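Local coordinates for periplasmic cell division protein (SufI) (Aquifex aeolicus, PDB 6SYY), which binds copper ions as a multicopper oxidase of a hyperthermophile and probably couples substrate oxidation to the reduction of dioxygen, at residues F274-V279 with L470-L475; G278-L283 with G476-V481; T386-D391 with Q459-E464. All blocks are in the same frame, centred on the assembly; numbering follows the deposited sequence.

Contact 1. Residues F274-V279 with L470-L475; sequences FWVIGV and LRATDL
Beside the methyl contact of Val276 with Ala472, the flat group to note is the guanidinium of Arg471: Asp474 OD2 lies over one of its faces, 3.9 Å above the plane and displaced from its centre. That long pairing rests on charge alone, because no N-H points at the oxygen. OD2 is gripped instead by the backbone, Arg471 N donating to Asp474 OD2 over 3.0 Å in an almost straight bond (173°) that meets the carboxylate on its anti side. With Asp474 OD1 in a salt bridge to Arg465, this ties down the 3-10 turn 472-474.

The turn packs against strand 270-279, which belongs to a cupredoxin-type beta domain, whereas the loop belongs to the C-terminal copper oxidase region. A classic beta bulge explains the register. Ile277 and Gly278 both face Asp302, so the alternation of the strand slips by one residue, and Val276 and Val279 point to the same side, toward the loop.

Val276 holds CG1 anti to its own N (chi1 177°), which leaves CG2 to do the touching: it lies 4.1 Å from Ala472 CB, with the methyl of Thr473 just beyond. Ile293 lies against both Val276 and Thr473 and thus borders this apolar patch.

Of this loop, Val279 meets backbone carbonyls. Its CG1 is 3.7 Å from Thr473 O, an oxygen that also accepts from Lys478 NZ. Leu475 O is buried here and has no polar partner in the model; what it meets is a methyl, Val279 CG2, at 3.4 Å.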
loop_
_atom_site.group_PDB
_atom_site.type_symbol
_atom_site.label_atom_id
_atom_site.label_comp_id
_atom_site.label_asym_id
_atom_site.label_seq_id
_atom_site.Cartn_x
_atom_site.Cartn_y
_atom_site.Cartn_z
ATOM N N PHE A 274 -7.044 -8.832 18.111
ATOM C CA PHE A 274 -7.570 -8.860 16.752
ATOM C C PHE A 274 -6.673 -9.784 15.937
ATOM O O PHE A 274 -5.664 -10.294 16.434
ATOM C CB PHE A 274 -7.675 -7.452 16.149
ATOM C CG PHE A 274 -6.379 -6.701 16.109
ATOM C CD1 PHE A 274 -5.672 -6.580 14.922
ATOM C CD2 PHE A 274 -5.875 -6.093 17.250
ATOM C CE1 PHE A 274 -4.479 -5.880 14.871
ATOM C CE2 PHE A 274 -4.680 -5.389 17.208
ATOM C CZ PHE A 274 -3.981 -5.284 16.015
ATOM N N TRP A 275 -7.050 -10.008 14.679
ATOM C CA TRP A 275 -6.403 -11.017 13.852
ATOM C C TRP A 275 -5.947 -10.432 12.526
ATOM O O TRP A 275 -6.741 -9.818 11.810
ATOM C CB TRP A 275 -7.343 -12.189 13.584
ATOM C CG TRP A 275 -7.710 -12.948 14.805
ATOM C CD1 TRP A 275 -7.145 -14.105 15.250
ATOM C CD2 TRP A 275 -8.732 -12.610 15.746
ATOM N NE1 TRP A 275 -7.751 -14.511 16.414
ATOM C CE2 TRP A 275 -8.730 -13.609 16.740
ATOM C CE3 TRP A 275 -9.645 -11.555 15.850
ATOM C CZ2 TRP A 275 -9.606 -13.589 17.818
ATOM C CZ3 TRP A 275 -10.515 -11.537 16.919
ATOM C CH2 TRP A 275 -10.492 -12.551 17.887
ATOM N N VAL A 276 -4.675 -10.640 12.198
ATOM C CA VAL A 276 -4.202 -10.401 10.841
ATOM C C VAL A 276 -4.709 -11.535 9.966
ATOM O O VAL A 276 -4.467 -12.713 10.256
ATOM C CB VAL A 276 -2.672 -10.310 10.793
ATOM C CG1 VAL A 276 -2.195 -10.139 9.354
ATOM C CG2 VAL A 276 -2.180 -9.175 11.666
ATOM N N ILE A 277 -5.427 -11.195 8.902
ATOM C CA ILE A 277 -5.883 -12.208 7.962
ATOM C C ILE A 277 -5.285 -12.047 6.573
ATOM O O ILE A 277 -5.304 -13.014 5.793
ATOM C CB ILE A 277 -7.423 -12.246 7.877
ATOM C CG1 ILE A 277 -7.971 -10.905 7.381
ATOM C CG2 ILE A 277 -8.018 -12.652 9.224
ATOM C CD1 ILE A 277 -9.380 -10.993 6.820
ATOM N N GLY A 278 -4.734 -10.888 6.231
ATOM C CA GLY A 278 -4.194 -10.698 4.900
ATOM C C GLY A 278 -3.134 -9.625 4.880
ATOM O O GLY A 278 -3.073 -8.760 5.761
ATOM N N VAL A 279 -2.284 -9.701 3.857
ATOM C CA VAL A 279 -1.259 -8.694 3.610
ATOM C C VAL A 279 -1.374 -8.244 2.158
ATOM O O VAL A 279 -2.390 -8.500 1.502
ATOM C CB VAL A 279 0.147 -9.234 3.934
ATOM C CG1 VAL A 279 0.302 -9.433 5.438
ATOM C CG2 VAL A 279 0.386 -10.541 3.209
ATOM N N LEU A 470 10.075 -13.093 12.609
ATOM C CA LEU A 470 9.059 -12.547 11.724
ATOM C C LEU A 470 7.850 -12.094 12.533
ATOM O O LEU A 470 7.501 -12.690 13.555
ATOM C CB LEU A 470 8.645 -13.590 10.683
ATOM C CG LEU A 470 9.294 -13.527 9.300
ATOM C CD1 LEU A 470 10.792 -13.350 9.407
ATOM C CD2 LEU A 470 8.967 -14.785 8.514
ATOM N N ARG A 471 7.226 -11.018 12.084
ATOM C CA ARG A 471 5.986 -10.545 12.675
ATOM C C ARG A 471 4.816 -11.014 11.821
ATOM O O ARG A 471 4.987 -11.397 10.660
ATOM C CB ARG A 471 6.006 -9.021 12.803
ATOM C CG ARG A 471 7.296 -8.525 13.440
ATOM C CD ARG A 471 7.330 -7.020 13.613
ATOM N NE ARG A 471 7.814 -6.322 12.427
ATOM C CZ ARG A 471 9.095 -6.061 12.176
ATOM N NH1 ARG A 471 10.040 -6.449 13.020
ATOM N NH2 ARG A 471 9.434 -5.406 11.076
ATOM N N ALA A 472 3.621 -11.014 12.424
ATOM C CA ALA A 472 2.440 -11.500 11.717
ATOM C C ALA A 472 2.269 -10.782 10.389
ATOM O O ALA A 472 1.889 -11.392 9.383
ATOM C CB ALA A 472 1.193 -11.321 12.580
ATOM N N THR A 473 2.572 -9.486 10.365
ATOM C CA THR A 473 2.489 -8.702 9.142
ATOM C C THR A 473 3.592 -9.037 8.145
ATOM O O THR A 473 3.540 -8.551 7.012
ATOM C CB THR A 473 2.529 -7.213 9.481
ATOM O OG1 THR A 473 3.711 -6.923 10.240
ATOM C CG2 THR A 473 1.302 -6.829 10.295
ATOM N N ASP A 474 4.582 -9.844 8.530
ATOM C CA ASP A 474 5.624 -10.291 7.610
ATOM C C ASP A 474 5.252 -11.561 6.858
ATOM O O ASP A 474 6.000 -11.974 5.966
ATOM C CB ASP A 474 6.942 -10.544 8.356
ATOM C CG ASP A 474 7.641 -9.268 8.771
ATOM O OD1 ASP A 474 7.542 -8.266 8.034
ATOM O OD2 ASP A 474 8.307 -9.277 9.831
ATOM N N LEU A 475 4.133 -12.189 7.197
ATOM C CA LEU A 475 3.787 -13.490 6.653
ATOM C C LEU A 475 3.087 -13.350 5.304
ATOM O O LEU A 475 2.787 -12.250 4.834
ATOM C CB LEU A 475 2.905 -14.257 7.637
ATOM C CG LEU A 475 3.503 -14.425 9.035
ATOM C CD1 LEU A 475 2.517 -15.095 9.972
ATOM C CD2 LEU A 475 4.802 -15.217 8.969
#

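Contact 2. Residues G278-L283 with G476-V481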
loop_
_atom_site.group_PDB
_atom_site.type_symbol
_atom_site.label_atom_id
_atom_site.label_comp_id
_atom_site.label_asym_id
_atom_site.label_seq_id
_atom_site.Cartn_x
_atom_site.Cartn_y
_atom_site.Cartn_z
ATOM N N GLY A 278 -4.734 -10.888 6.231
ATOM C CA GLY A 278 -4.194 -10.698 4.900
ATOM C C GLY A 278 -3.134 -9.625 4.880
ATOM O O GLY A 278 -3.073 -8.760 5.761
ATOM N N VAL A 279 -2.284 -9.701 3.857
ATOM C CA VAL A 279 -1.259 -8.694 3.610
ATOM C C VAL A 279 -1.374 -8.244 2.158
ATOM O O VAL A 279 -2.390 -8.500 1.502
ATOM C CB VAL A 279 0.147 -9.234 3.934
ATOM C CG1 VAL A 279 0.302 -9.433 5.438
ATOM C CG2 VAL A 279 0.386 -10.541 3.209
ATOM N N GLU A 280 -0.334 -7.581 1.643
ATOM C CA GLU A 280 -0.423 -6.973 0.318
ATOM C C GLU A 280 -0.793 -7.995 -0.750
ATOM O O GLU A 280 -1.582 -7.699 -1.657
ATOM C CB GLU A 280 0.897 -6.296 -0.047
ATOM C CG GLU A 280 1.376 -5.279 0.959
ATOM C CD GLU A 280 2.227 -5.904 2.035
ATOM O OE1 GLU A 280 3.319 -6.410 1.702
ATOM O OE2 GLU A 280 1.797 -5.905 3.207
ATOM N N GLY A 281 -0.239 -9.200 -0.660
ATOM C CA GLY A 281 -0.486 -10.219 -1.660
ATOM C C GLY A 281 -1.630 -11.153 -1.330
ATOM O O GLY A 281 -1.690 -12.271 -1.853
ATOM N N GLY A 282 -2.539 -10.726 -0.465
ATOM C CA GLY A 282 -3.754 -11.466 -0.220
ATOM C C GLY A 282 -3.793 -12.133 1.142
ATOM O O GLY A 282 -3.087 -11.758 2.083
ATOM N N LEU A 283 -4.644 -13.154 1.235
ATOM C CA LEU A 283 -4.954 -13.774 2.516
ATOM C C LEU A 283 -3.795 -14.628 3.005
ATOM O O LEU A 283 -3.101 -15.270 2.213
ATOM C CB LEU A 283 -6.213 -14.635 2.396
ATOM C CG LEU A 283 -7.534 -13.909 2.123
ATOM C CD1 LEU A 283 -8.567 -14.864 1.539
ATOM C CD2 LEU A 283 -8.069 -13.248 3.389
ATOM N N GLY A 476 2.829 -14.493 4.678
ATOM C CA GLY A 476 2.086 -14.507 3.438
ATOM C C GLY A 476 2.862 -13.935 2.262
ATOM O O GLY A 476 4.090 -13.816 2.273
ATOM N N TRP A 477 2.106 -13.591 1.221
ATOM C CA TRP A 477 2.652 -12.993 0.007
ATOM C C TRP A 477 2.736 -11.485 0.216
ATOM O O TRP A 477 1.710 -10.813 0.345
ATOM C CB TRP A 477 1.781 -13.325 -1.201
ATOM C CG TRP A 477 1.833 -14.766 -1.647
ATOM C CD1 TRP A 477 0.861 -15.714 -1.483
ATOM C CD2 TRP A 477 2.909 -15.412 -2.346
ATOM N NE1 TRP A 477 1.268 -16.910 -2.030
ATOM C CE2 TRP A 477 2.520 -16.750 -2.564
ATOM C CE3 TRP A 477 4.160 -14.989 -2.805
ATOM C CZ2 TRP A 477 3.342 -17.669 -3.224
ATOM C CZ3 TRP A 477 4.976 -15.906 -3.457
ATOM C CH2 TRP A 477 4.563 -17.227 -3.659
ATOM N N LYS A 478 3.954 -10.955 0.257
ATOM C CA LYS A 478 4.186 -9.538 0.484
ATOM C C LYS A 478 4.674 -8.878 -0.798
ATOM O O LYS A 478 5.154 -9.549 -1.714
ATOM C CB LYS A 478 5.218 -9.338 1.600
ATOM C CG LYS A 478 4.834 -9.976 2.923
ATOM C CD LYS A 478 3.871 -9.094 3.696
ATOM C CE LYS A 478 4.565 -7.830 4.168
ATOM N NZ LYS A 478 3.597 -6.855 4.736
ATOM N N ASP A 479 4.541 -7.546 -0.867
ATOM C CA ASP A 479 5.264 -6.773 -1.872
ATOM C C ASP A 479 6.017 -5.579 -1.294
ATOM O O ASP A 479 6.720 -4.895 -2.046
ATOM C CB ASP A 479 4.331 -6.308 -3.012
ATOM C CG ASP A 479 3.246 -5.351 -2.555
ATOM O OD1 ASP A 479 3.546 -4.350 -1.869
ATOM O OD2 ASP A 479 2.078 -5.586 -2.928
ATOM N N THR A 480 5.911 -5.324 0.012
ATOM C CA THR A 480 6.655 -4.260 0.682
ATOM C C THR A 480 7.109 -4.769 2.044
ATOM O O THR A 480 6.269 -5.110 2.883
ATOM C CB THR A 480 5.793 -3.001 0.849
ATOM O OG1 THR A 480 5.257 -2.602 -0.421
ATOM C CG2 THR A 480 6.619 -1.866 1.433
ATOM N N VAL A 481 8.421 -4.812 2.282
ATOM C CA VAL A 481 8.966 -5.337 3.533
ATOM C C VAL A 481 9.703 -4.226 4.270
ATOM O O VAL A 481 10.501 -3.494 3.675
ATOM C CB VAL A 481 9.883 -6.555 3.302
ATOM C CG1 VAL A 481 11.043 -6.212 2.377
ATOM C CG2 VAL A 481 10.391 -7.103 4.643
HETATM O O HOH W 1 -0.737 -13.522 1.979
#
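Glu280 meets Asp479 first, its CB lying 3.2 Å from Asp479 OD2. The next carbon, CG, passes Asp479 OD1, and there the chain bends (chi2 89°), which swings the carboxylate round toward the backbone of the other segment. OE1 takes two N-H groups on its anti side: Asp479 N at 3.1 Å, near the carboxylate plane, and Thr480 N, longer at 3.3 Å and further out of plane. OE2 offers its syn lone pair to Lys478 NZ in a short salt bridge of 2.5 Å; that ammonium also pairs with Glu299. Glu280 can reach all this because it sits at the tip of a beta hairpin, in the type I turn from Val279 to Gly282 that joins strands 270-279 and 282-290. Asp479 in turn belongs to the second shell of the copper cluster: its OD1 accepts from His120 NE2 and its backbone O from His454 ND1, while OD2 pairs with Arg300. Lys478, bent twice along its chain, lays CD 3.7 Å from Val279 CB, crossing that side chain at about a right angle. Gly281 N donates to Trp477 O over 2.7 Å at a bent 130°. Water 1 accepts from Trp477 N and donates weakly to Gly282 O.

Contact 3. Residues T386-D391 with Q459-E464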
loop_
_atom_site.group_PDB
_atom_site.type_symbol
_atom_site.label_atom_id
_atom_site.label_comp_id
_atom_site.label_asym_id
_atom_site.label_seq_id
_atom_site.Cartn_x
_atom_site.Cartn_y
_atom_site.Cartn_z
ATOM N N THR A 386 1.396 -21.150 -0.715
ATOM C CA THR A 386 2.402 -22.160 -1.009
ATOM C C THR A 386 3.792 -21.604 -0.726
ATOM O O THR A 386 4.160 -20.571 -1.297
ATOM C CB THR A 386 2.299 -22.604 -2.460
ATOM O OG1 THR A 386 0.945 -22.969 -2.750
ATOM C CG2 THR A 386 3.203 -23.799 -2.710
ATOM N N PRO A 387 4.583 -22.233 0.143
ATOM C CA PRO A 387 5.944 -21.739 0.382
ATOM C C PRO A 387 6.801 -21.892 -0.865
ATOM O O PRO A 387 6.662 -22.854 -1.623
ATOM C CB PRO A 387 6.453 -22.626 1.526
ATOM C CG PRO A 387 5.224 -23.218 2.142
ATOM C CD PRO A 387 4.251 -23.373 1.012
ATOM N N ILE A 388 7.682 -20.921 -1.080
ATOM C CA ILE A 388 8.586 -20.957 -2.224
ATOM C C ILE A 388 9.721 -21.923 -1.922
ATOM O O ILE A 388 10.331 -21.870 -0.846
ATOM C CB ILE A 388 9.119 -19.550 -2.538
ATOM C CG1 ILE A 388 7.964 -18.611 -2.885
ATOM C CG2 ILE A 388 10.142 -19.603 -3.663
ATOM C CD1 ILE A 388 8.379 -17.175 -3.089
ATOM N N ASN A 389 10.002 -22.821 -2.864
ATOM C CA ASN A 389 11.140 -23.723 -2.735
ATOM C C ASN A 389 12.404 -22.935 -3.047
ATOM O O ASN A 389 12.606 -22.499 -4.185
ATOM C CB ASN A 389 10.992 -24.923 -3.663
ATOM C CG ASN A 389 12.136 -25.905 -3.530
ATOM O OD1 ASN A 389 12.956 -25.805 -2.618
ATOM N ND2 ASN A 389 12.193 -26.871 -4.439
ATOM N N THR A 390 13.252 -22.749 -2.039
ATOM C CA THR A 390 14.422 -21.891 -2.150
ATOM C C THR A 390 15.710 -22.661 -2.395
ATOM O O THR A 390 16.779 -22.045 -2.450
ATOM C CB THR A 390 14.571 -21.038 -0.887
ATOM O OG1 THR A 390 14.628 -21.891 0.262
ATOM C CG2 THR A 390 13.394 -20.089 -0.744
ATOM N N ASP A 391 15.641 -23.982 -2.536
ATOM C CA ASP A 391 16.841 -24.770 -2.783
ATOM C C ASP A 391 17.437 -24.400 -4.134
ATOM O O ASP A 391 16.721 -24.320 -5.138
ATOM C CB ASP A 391 16.517 -26.263 -2.738
ATOM C CG ASP A 391 15.801 -26.667 -1.465
ATOM O OD1 ASP A 391 15.664 -25.816 -0.560
ATOM O OD2 ASP A 391 15.369 -27.836 -1.372
ATOM N N GLN A 459 4.938 -10.786 -6.014
ATOM C CA GLN A 459 4.966 -10.817 -4.566
ATOM C C GLN A 459 6.105 -11.722 -4.097
ATOM O O GLN A 459 6.694 -12.477 -4.874
ATOM C CB GLN A 459 3.625 -11.289 -4.009
ATOM C CG GLN A 459 2.489 -10.300 -4.209
ATOM C CD GLN A 459 1.841 -10.420 -5.574
ATOM O OE1 GLN A 459 2.034 -11.408 -6.283
ATOM N NE2 GLN A 459 1.060 -9.415 -5.947
ATOM N N PHE A 460 6.423 -11.635 -2.810
ATOM C CA PHE A 460 7.499 -12.424 -2.232
ATOM C C PHE A 460 7.090 -12.896 -0.846
ATOM O O PHE A 460 6.097 -12.438 -0.274
ATOM C CB PHE A 460 8.809 -11.627 -2.157
ATOM C CG PHE A 460 8.690 -10.329 -1.405
ATOM C CD1 PHE A 460 8.781 -10.297 -0.024
ATOM C CD2 PHE A 460 8.495 -9.136 -2.084
ATOM C CE1 PHE A 460 8.672 -9.104 0.670
ATOM C CE2 PHE A 460 8.394 -7.943 -1.398
ATOM C CZ PHE A 460 8.476 -7.926 -0.018
ATOM N N GLN A 461 7.882 -13.816 -0.303
ATOM C CA GLN A 461 7.694 -14.325 1.048
ATOM C C GLN A 461 8.923 -13.991 1.879
ATOM O O GLN A 461 10.054 -14.252 1.455
ATOM C CB GLN A 461 7.444 -15.830 1.035
ATOM C CG GLN A 461 6.193 -16.214 0.269
ATOM C CD GLN A 461 6.085 -17.702 0.057
ATOM O OE1 GLN A 461 7.010 -18.455 0.371
ATOM N NE2 GLN A 461 4.953 -18.139 -0.478
ATOM N N VAL A 462 8.696 -13.395 3.048
ATOM C CA VAL A 462 9.792 -12.987 3.918
ATOM C C VAL A 462 10.365 -14.224 4.590
ATOM O O VAL A 462 9.646 -14.979 5.255
ATOM C CB VAL A 462 9.322 -11.961 4.956
ATOM C CG1 VAL A 462 10.456 -11.626 5.910
ATOM C CG2 VAL A 462 8.813 -10.706 4.267
ATOM N N LEU A 463 11.666 -14.438 4.418
ATOM C CA LEU A 463 12.311 -15.597 5.012
ATOM C C LEU A 463 12.802 -15.321 6.427
ATOM O O LEU A 463 12.575 -16.133 7.329
ATOM C CB LEU A 463 13.480 -16.055 4.137
ATOM C CG LEU A 463 13.128 -16.494 2.722
ATOM C CD1 LEU A 463 14.368 -17.016 2.021
ATOM C CD2 LEU A 463 12.036 -17.544 2.749
ATOM N N GLU A 464 13.463 -14.185 6.644
ATOM C CA GLU A 464 14.235 -14.019 7.866
ATOM C C GLU A 464 14.542 -12.545 8.104
ATOM O O GLU A 464 14.769 -11.788 7.155
ATOM C CB GLU A 464 15.532 -14.835 7.773
ATOM C CG GLU A 464 16.413 -14.824 8.996
ATOM C CD GLU A 464 17.678 -15.628 8.779
ATOM O OE1 GLU A 464 18.109 -15.751 7.612
ATOM O OE2 GLU A 464 18.233 -16.148 9.769
#
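Thr386 begins the contact through its carbonyl, Thr386 O accepting from Gln461 NE2 at 2.7 Å. The oxygen lies in the plane of the Gln461 amide, only 4° out of it, but the donor stands above the carbonyl plane of Thr386. Pro387, which has no N-H to give, brings its CA to 3.5 Å from Gln461 OE1. Ile388 then returns to the same amide, and Ile388 N donates to Gln461 OE1 over 2.9 Å. Its side chain lies alongside the same group, CG1 3.4 Å from Gln461 OE1, a van der Waals contact with the amide. The amide gets there on an extended chain (chi2 170°), and the two bonds fix its rotation. Were Gln461 an alanine, Thr386 O and Ile388 N would probably lose these mates and this part of the loop would be freer to move. Asn389 points its side chain away from the strand and forms an Asx turn, its OD1 accepting from the N of the poorly ordered Asp391. Between them Thr390 faces inward again, with CG2 4.2 Å from Leu463 CD1. The Gln461 amide thus stands in for a peptide group; it projects from 461-465, an outermost strand of a sheet in the C-terminal cupredoxin-type domain.

Contacts 1 and 2 are buried and share strand 270-279, with Val279 in both; contact 3 lies at the surface, away from the copper sites. The first two join the plastocyanin-like middle region to the loop and strand start at 470-481, whereas contact 3 stays within the C-terminal region. Their chemistry follows: methyls on methyls and carbonyls in contact 1, charged groups and backbone N-H in contact 2 beside the copper ligands, one neutral amide in contact 3. Lys478 joins the contacts, its NZ serving contact 1 and its backbone N probably bonding Phe460 O of contact 3; Trp477 packs against Gln461 there too.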